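Local coordinates for Endonuclease/exonuclease/phosphatase (Beutenbergia cavernae DSM 12333, PDB 4RUW), which belongs to the endonuclease/exonuclease/phosphatase family, pairing a DNase I-like sandwich of two beta-sheets with an immunoglobulin-like beta domain, and holds a zinc ion in the crystal, at residues A81-I84 with R85-P89; L253-S256 with W257-E260; E287-H290 with P291-I295. All coordinates share one frame; numbering follows the deposited sequence.

In the fold
Along the chain the three sites come in series, all inside the endonuclease/exonuclease/phosphatase part of the protein. Contact 1 ends helix 77-87, the crossover between strands 55-62 and 91-98 of one six-stranded sheet. Contact 2 takes up all but the first two residues of helix 251-260, and contact 3 is a turn in the loop leading into strand 296-300; both border the second six-stranded sheet. Contacts 1 and 2 lie on opposite sides of the chain's centre, their own centres 31 Å apart. Contact 3 comes within about 6 Å of contact 2, nearest atoms measured, without touching it. Contacts 2 and 3 both touch residues of the C-terminal immunoglobulin-like part, and so lie along its border with the DNase I-like part.

Contact 1 of 3, residues A81-I84 with R85-P89; sequences AAVI and RAEAP
R85 folds back along the last turns of helix 77-87 so that its guanidinium lies beside A81 and A82. With CG anti to the backbone N (chi1 -173°) and a bend at chi3, the side chain brings NH1 to 3.4 Å from A82 CA, while A81 O sits over the centre of one guanidinium face. Small alanines leave room for this. The polar end is paid for elsewhere: NE makes a salt bridge to D121, and NH2 bonds to L117 O.

The backbone is satisfied in i to i+4 steps. A81 O takes R85 N at 2.8 Å, A82 O takes A86 N, and V83 O takes E87 N at 3.0 Å. The last of the series joins A88 N to I84 O at 2.9 Å, just where A88 turns to positive phi. P89 has no N-H to continue the ladder. Its CD instead rests 3.3 Å from I84 O, and its ring meets I84 CG2 at about a right angle, 4.2 Å from CD, an apolar contact suited to a buried spot. E87, buried with both carboxylate oxygens occupied, gives OE1 to H310 and OE2 to S312, while its backbone O accepts from R57. The helix end, with A88 at positive phi, P89 beyond it, and V83 and E87 against M59 of strand 55-62, belongs here to a beta-alpha-beta crossover of the DNase I-like sandwich.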
loop_
_atom_site.group_PDB
_atom_site.type_symbol
_atom_site.label_atom_id
_atom_site.label_comp_id
_atom_site.label_asym_id
_atom_site.label_seq_id
_atom_site.Cartn_x
_atom_site.Cartn_y
_atom_site.Cartn_z
ATOM N N ALA A 81 12.299 -15.468 -8.306
ATOM C CA ALA A 81 13.407 -15.347 -7.376
ATOM C C ALA A 81 14.518 -14.453 -7.912
ATOM O O ALA A 81 15.134 -13.710 -7.162
ATOM C CB ALA A 81 13.947 -16.716 -7.023
ATOM N N ALA A 82 14.783 -14.534 -9.213
ATOM C CA ALA A 82 15.855 -13.733 -9.802
ATOM C C ALA A 82 15.547 -12.238 -9.701
ATOM O O ALA A 82 16.443 -11.427 -9.483
ATOM C CB ALA A 82 16.111 -14.140 -11.249
ATOM N N VAL A 83 14.277 -11.872 -9.845
ATOM C CA VAL A 83 13.883 -10.475 -9.695
ATOM C C VAL A 83 14.061 -10.021 -8.244
ATOM O O VAL A 83 14.635 -8.960 -7.981
ATOM C CB VAL A 83 12.434 -10.237 -10.156
ATOM C CG1 VAL A 83 11.951 -8.856 -9.725
ATOM C CG2 VAL A 83 12.326 -10.399 -11.669
ATOM N N ILE A 84 13.577 -10.824 -7.298
ATOM C CA ILE A 84 13.765 -10.507 -5.887
ATOM C C ILE A 84 15.253 -10.355 -5.549
ATOM O O ILE A 84 15.648 -9.399 -4.895
ATOM C CB ILE A 84 13.084 -11.547 -4.976
ATOM C CG1 ILE A 84 11.570 -11.561 -5.225
ATOM C CG2 ILE A 84 13.414 -11.275 -3.514
ATOM C CD1 ILE A 84 10.838 -12.737 -4.599
ATOM N N ARG A 85 16.074 -11.290 -6.021
ATOM C CA ARG A 85 17.511 -11.255 -5.776
ATOM C C ARG A 85 18.135 -9.961 -6.292
ATOM O O ARG A 85 18.956 -9.344 -5.614
ATOM C CB ARG A 85 18.154 -12.464 -6.466
ATOM C CG ARG A 85 19.623 -12.687 -6.192
ATOM C CD ARG A 85 20.116 -13.970 -6.900
ATOM N NE ARG A 85 19.360 -15.157 -6.486
ATOM C CZ ARG A 85 18.587 -15.886 -7.288
ATOM N NH1 ARG A 85 18.468 -15.583 -8.575
ATOM N NH2 ARG A 85 17.927 -16.931 -6.801
ATOM N N ALA A 86 17.736 -9.547 -7.488
ATOM C CA ALA A 86 18.283 -8.343 -8.104
ATOM C C ALA A 86 17.867 -7.083 -7.351
ATOM O O ALA A 86 18.654 -6.155 -7.210
ATOM C CB ALA A 86 17.857 -8.254 -9.556
ATOM N N GLU A 87 16.628 -7.056 -6.865
ATOM C CA GLU A 87 16.118 -5.891 -6.147
ATOM C C GLU A 87 16.649 -5.839 -4.710
ATOM O O GLU A 87 16.721 -4.773 -4.098
ATOM C CB GLU A 87 14.590 -5.885 -6.158
ATOM C CG GLU A 87 13.968 -5.770 -7.552
ATOM C CD GLU A 87 14.146 -4.400 -8.194
ATOM O OE1 GLU A 87 14.723 -3.486 -7.556
ATOM O OE2 GLU A 87 13.678 -4.235 -9.346
ATOM N N ALA A 88 17.030 -7.001 -4.185
ATOM C CA ALA A 88 17.649 -7.113 -2.867
ATOM C C ALA A 88 16.903 -6.370 -1.740
ATOM O O ALA A 88 17.508 -5.627 -0.977
ATOM C CB ALA A 88 19.106 -6.666 -2.941
ATOM N N PRO A 89 15.582 -6.577 -1.621
ATOM C CA PRO A 89 14.880 -5.917 -0.516
ATOM C C PRO A 89 15.255 -6.525 0.837
ATOM O O PRO A 89 15.698 -7.670 0.921
ATOM C CB PRO A 89 13.413 -6.215 -0.828
ATOM C CG PRO A 89 13.457 -7.529 -1.553
ATOM C CD PRO A 89 14.686 -7.444 -2.408
#

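Contact 2 of 3, residues L253-S256 with W257-E260; sequences LMQS and WIAE
W257 lies alongside the preceding turn of helix 251-260, its indole meeting L253 and selenomethionine M254. With CG anti to the carbonyl carbon (chi1 -64°), the ring reaches back toward the start of the helix, and L253 O stands 3.5 Å above one face, toward the rim. L253 adds its branched end: CG is 3.8 Å from W257 CZ2, and CD1 is 3.6 Å from W257 NE1. M254 CG approaches the other end of the ring more loosely, 4.2 Å from W257 CZ3. A large flat side chain suits this place, where it lies against the preceding turn and also forms a cation-pi pair with R218 of helix 207-222. L253 O is gripped twice, by W257 N and, in the carbonyl plane on a lone pair, by S256 OG at 2.7 Å.

I258 follows, its N bonded to M254 O while CG1 rests 3.4 Å from that same oxygen; its branched, apolar chain touches F299 of strand 296-300. This helix therefore packs between a neighbouring helix and a sheet of the DNase I-like fold. A259 keeps only a small methyl beside Q255 O, which accepts from A259 N, and its own O bonds to T339 and Q352 of the immunoglobulin-like part. Finally E260, on the exposed side, sends N to S256 O at 2.9 Å, and one water donates both to its OE2 and to S256 OG, tying the extended carboxylate chain back to the serine.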
loop_
_atom_site.group_PDB
_atom_site.type_symbol
_atom_site.label_atom_id
_atom_site.label_comp_id
_atom_site.label_asym_id
_atom_site.label_seq_id
_atom_site.Cartn_x
_atom_site.Cartn_y
_atom_site.Cartn_z
ATOM N N LEU A 253 -13.327 6.938 -0.571
ATOM C CA LEU A 253 -13.699 6.649 0.801
ATOM C C LEU A 253 -12.642 5.766 1.481
ATOM O O LEU A 253 -12.141 6.087 2.558
ATOM C CB LEU A 253 -15.072 5.980 0.830
ATOM C CG LEU A 253 -15.611 5.602 2.206
ATOM C CD1 LEU A 253 -15.820 6.836 3.077
ATOM C CD2 LEU A 253 -16.903 4.811 2.056
HETATM N N MSE A 254 -12.272 4.663 0.842
HETATM C CA MSE A 254 -11.297 3.764 1.436
HETATM C C MSE A 254 -9.948 4.445 1.654
HETATM O O MSE A 254 -9.303 4.244 2.686
HETATM C CB MSE A 254 -11.161 2.495 0.589
HETATM C CG MSE A 254 -12.323 1.519 0.800
HETATM SE SE MSE A 254 -12.117 -0.215 -0.061
HETATM C CE MSE A 254 -12.956 0.206 -1.776
ATOM N N GLN A 255 -9.512 5.248 0.687
ATOM C CA GLN A 255 -8.243 5.948 0.855
ATOM C C GLN A 255 -8.295 6.951 2.010
ATOM O O GLN A 255 -7.299 7.145 2.708
ATOM C CB GLN A 255 -7.800 6.610 -0.451
ATOM C CG GLN A 255 -7.549 5.610 -1.576
ATOM C CD GLN A 255 -6.202 4.908 -1.483
ATOM O OE1 GLN A 255 -5.283 5.376 -0.805
ATOM N NE2 GLN A 255 -6.068 3.792 -2.200
ATOM N N SER A 256 -9.449 7.577 2.234
ATOM C CA SER A 256 -9.579 8.490 3.361
ATOM C C SER A 256 -9.402 7.737 4.681
ATOM O O SER A 256 -8.790 8.256 5.603
ATOM C CB SER A 256 -10.909 9.257 3.327
ATOM O OG SER A 256 -12.020 8.477 3.749
ATOM N N TRP A 257 -9.907 6.510 4.762
ATOM C CA TRP A 257 -9.744 5.709 5.976
ATOM C C TRP A 257 -8.278 5.393 6.232
ATOM O O TRP A 257 -7.803 5.428 7.365
ATOM C CB TRP A 257 -10.487 4.385 5.866
ATOM C CG TRP A 257 -11.966 4.466 5.752
ATOM C CD1 TRP A 257 -12.762 5.551 5.966
ATOM C CD2 TRP A 257 -12.834 3.395 5.376
ATOM N NE1 TRP A 257 -14.084 5.213 5.755
ATOM C CE2 TRP A 257 -14.150 3.894 5.394
ATOM C CE3 TRP A 257 -12.626 2.053 5.045
ATOM C CZ2 TRP A 257 -15.251 3.098 5.083
ATOM C CZ3 TRP A 257 -13.722 1.264 4.741
ATOM C CH2 TRP A 257 -15.015 1.790 4.755
ATOM N N ILE A 258 -7.554 5.055 5.175
ATOM C CA ILE A 258 -6.143 4.717 5.318
ATOM C C ILE A 258 -5.361 5.941 5.807
ATOM O O ILE A 258 -4.543 5.853 6.731
ATOM C CB ILE A 258 -5.549 4.185 3.993
ATOM C CG1 ILE A 258 -6.284 2.918 3.538
ATOM C CG2 ILE A 258 -4.076 3.906 4.153
ATOM C CD1 ILE A 258 -5.949 2.483 2.110
ATOM N N ALA A 259 -5.629 7.092 5.197
ATOM C CA ALA A 259 -4.946 8.316 5.585
ATOM C C ALA A 259 -5.275 8.699 7.030
ATOM O O ALA A 259 -4.391 9.123 7.775
ATOM C CB ALA A 259 -5.305 9.443 4.630
ATOM N N GLU A 260 -6.626 8.553 7.485
ATOM C CA GLU A 260 -7.066 8.849 8.859
ATOM C C GLU A 260 -6.308 8.028 9.873
ATOM O O GLU A 260 -6.115 8.445 11.012
ATOM C CB GLU A 260 -8.550 8.505 9.058
ATOM C CG GLU A 260 -9.576 9.324 8.311
ATOM C CD GLU A 260 -10.990 8.811 8.559
ATOM O OE1 GLU A 260 -11.146 7.723 9.148
ATOM O OE2 GLU A 260 -11.956 9.506 8.187
HETATM O O HOH W 1 -13.690 9.230 5.787
#

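Contact 3 of 3, residues E287-H290 with P291-I295; sequences ESPH and PDRRI
R293 runs alongside P289 and H290, pointing the same way as both. Its CG stands anti to the carbonyl carbon (chi1 -71°), and the chain stays extended from CG to NE, which sets one guanidinium face against the CG corner of P289. That CG lies 3.5 Å above the plane of the R293 guanidinium, toward its rim. The planar cation thus rests on an apolar corner that asks for no hydrogen bond. On the histidine side, H290 CE1 comes 3.8 Å from R293 NH1; ring and guanidinium planes are 80° apart, nearly perpendicular, so they do not form a parallel stack.

H290 also has CG anti to the carbonyl carbon, and its ring carries P289 CD over one face at 4.0 Å; ND1 finds its partner in S282. The backbone sets D292 CB 3.3 Å from P289 O, while the D292 carboxylate forms a salt bridge with R401 through OD1. P289, which follows a cis peptide bond, and P291 both restrict the chain, as befits a tight turn. Two backbone bonds close it: D292 N to P289 O at 3.0 Å, and R293 N to H290 O at 3.1 Å. Both donors stand above the carbonyl planes of their acceptors, as the short i to i+3 spacing of this 3-10 turn brings about. R293 is itself the centre of an inverse gamma turn.

With H290 ND1 only 4.1 Å from R293 NH1, the positive guanidinium would probably disfavour protonation of the imidazole.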
loop_
_atom_site.group_PDB
_atom_site.type_symbol
_atom_site.label_atom_id
_atom_site.label_comp_id
_atom_site.label_asym_id
_atom_site.label_seq_id
_atom_site.Cartn_x
_atom_site.Cartn_y
_atom_site.Cartn_z
ATOM N N GLU A 287 -2.563 6.229 -22.235
ATOM C CA GLU A 287 -4.000 6.390 -22.407
ATOM C C GLU A 287 -4.788 5.825 -21.222
ATOM O O GLU A 287 -4.397 4.829 -20.615
ATOM C CB GLU A 287 -4.458 5.761 -23.730
ATOM C CG GLU A 287 -4.247 4.257 -23.824
ATOM C CD GLU A 287 -2.924 3.844 -24.459
ATOM O OE1 GLU A 287 -1.914 4.572 -24.341
ATOM O OE2 GLU A 287 -2.898 2.761 -25.078
ATOM N N SER A 288 -5.895 6.476 -20.889
ATOM C CA SER A 288 -6.729 6.027 -19.781
ATOM C C SER A 288 -7.314 4.648 -20.073
ATOM O O SER A 288 -7.622 4.340 -21.228
ATOM C CB SER A 288 -7.843 7.040 -19.522
ATOM O OG SER A 288 -7.286 8.290 -19.149
ATOM N N PRO A 289 -7.492 3.817 -19.031
ATOM C CA PRO A 289 -7.278 4.082 -17.600
ATOM C C PRO A 289 -5.918 3.602 -17.104
ATOM O O PRO A 289 -5.732 3.436 -15.899
ATOM C CB PRO A 289 -8.350 3.213 -16.953
ATOM C CG PRO A 289 -8.354 1.996 -17.826
ATOM C CD PRO A 289 -8.149 2.513 -19.244
ATOM N N HIS A 290 -4.983 3.364 -18.010
ATOM C CA HIS A 290 -3.755 2.675 -17.623
ATOM C C HIS A 290 -2.914 3.328 -16.527
ATOM O O HIS A 290 -2.483 2.626 -15.607
ATOM C CB HIS A 290 -2.977 2.255 -18.864
ATOM C CG HIS A 290 -3.774 1.324 -19.712
ATOM N ND1 HIS A 290 -3.982 0.015 -19.353
ATOM C CD2 HIS A 290 -4.522 1.547 -20.816
ATOM C CE1 HIS A 290 -4.785 -0.553 -20.241
ATOM N NE2 HIS A 290 -5.130 0.356 -21.131
ATOM N N PRO A 291 -2.720 4.663 -16.574
ATOM C CA PRO A 291 -1.920 5.272 -15.500
ATOM C C PRO A 291 -2.603 5.226 -14.137
ATOM O O PRO A 291 -1.943 5.476 -13.122
ATOM C CB PRO A 291 -1.748 6.723 -15.964
ATOM C CG PRO A 291 -1.893 6.654 -17.457
ATOM C CD PRO A 291 -2.959 5.619 -17.672
ATOM N N ASP A 292 -3.894 4.901 -14.110
ATOM C CA ASP A 292 -4.638 4.817 -12.858
ATOM C C ASP A 292 -4.553 3.436 -12.209
ATOM O O ASP A 292 -4.910 3.280 -11.038
ATOM C CB ASP A 292 -6.107 5.172 -13.088
ATOM C CG ASP A 292 -6.274 6.514 -13.751
ATOM O OD1 ASP A 292 -5.700 7.502 -13.241
ATOM O OD2 ASP A 292 -6.949 6.581 -14.801
ATOM N N ARG A 293 -4.085 2.439 -12.962
ATOM C CA ARG A 293 -4.097 1.045 -12.511
ATOM C C ARG A 293 -2.914 0.689 -11.617
ATOM O O ARG A 293 -2.167 -0.265 -11.866
ATOM C CB ARG A 293 -4.251 0.093 -13.698
ATOM C CG ARG A 293 -5.647 0.159 -14.295
ATOM C CD ARG A 293 -5.849 -0.848 -15.399
ATOM N NE ARG A 293 -7.261 -0.929 -15.747
ATOM C CZ ARG A 293 -7.739 -1.596 -16.787
ATOM N NH1 ARG A 293 -6.906 -2.238 -17.598
ATOM N NH2 ARG A 293 -9.047 -1.609 -17.016
ATOM N N ARG A 294 -2.757 1.491 -10.568
ATOM C CA ARG A 294 -1.793 1.254 -9.504
ATOM C C ARG A 294 -2.601 0.705 -8.340
ATOM O O ARG A 294 -3.372 1.442 -7.713
ATOM C CB ARG A 294 -1.098 2.562 -9.122
ATOM C CG ARG A 294 -0.023 2.407 -8.055
ATOM C CD ARG A 294 0.738 3.697 -7.837
ATOM N NE ARG A 294 -0.076 4.723 -7.187
ATOM C CZ ARG A 294 -0.066 4.965 -5.876
ATOM N NH1 ARG A 294 0.706 4.250 -5.062
ATOM N NH2 ARG A 294 -0.828 5.932 -5.374
ATOM N N ILE A 295 -2.453 -0.593 -8.079
ATOM C CA ILE A 295 -3.307 -1.278 -7.109
ATOM C C ILE A 295 -2.503 -2.091 -6.099
ATOM O O ILE A 295 -3.091 -2.724 -5.210
ATOM C CB ILE A 295 -4.374 -2.171 -7.807
ATOM C CG1 ILE A 295 -3.711 -3.254 -8.663
ATOM C CG2 ILE A 295 -5.351 -1.326 -8.634
ATOM C CD1 ILE A 295 -4.696 -4.271 -9.214
#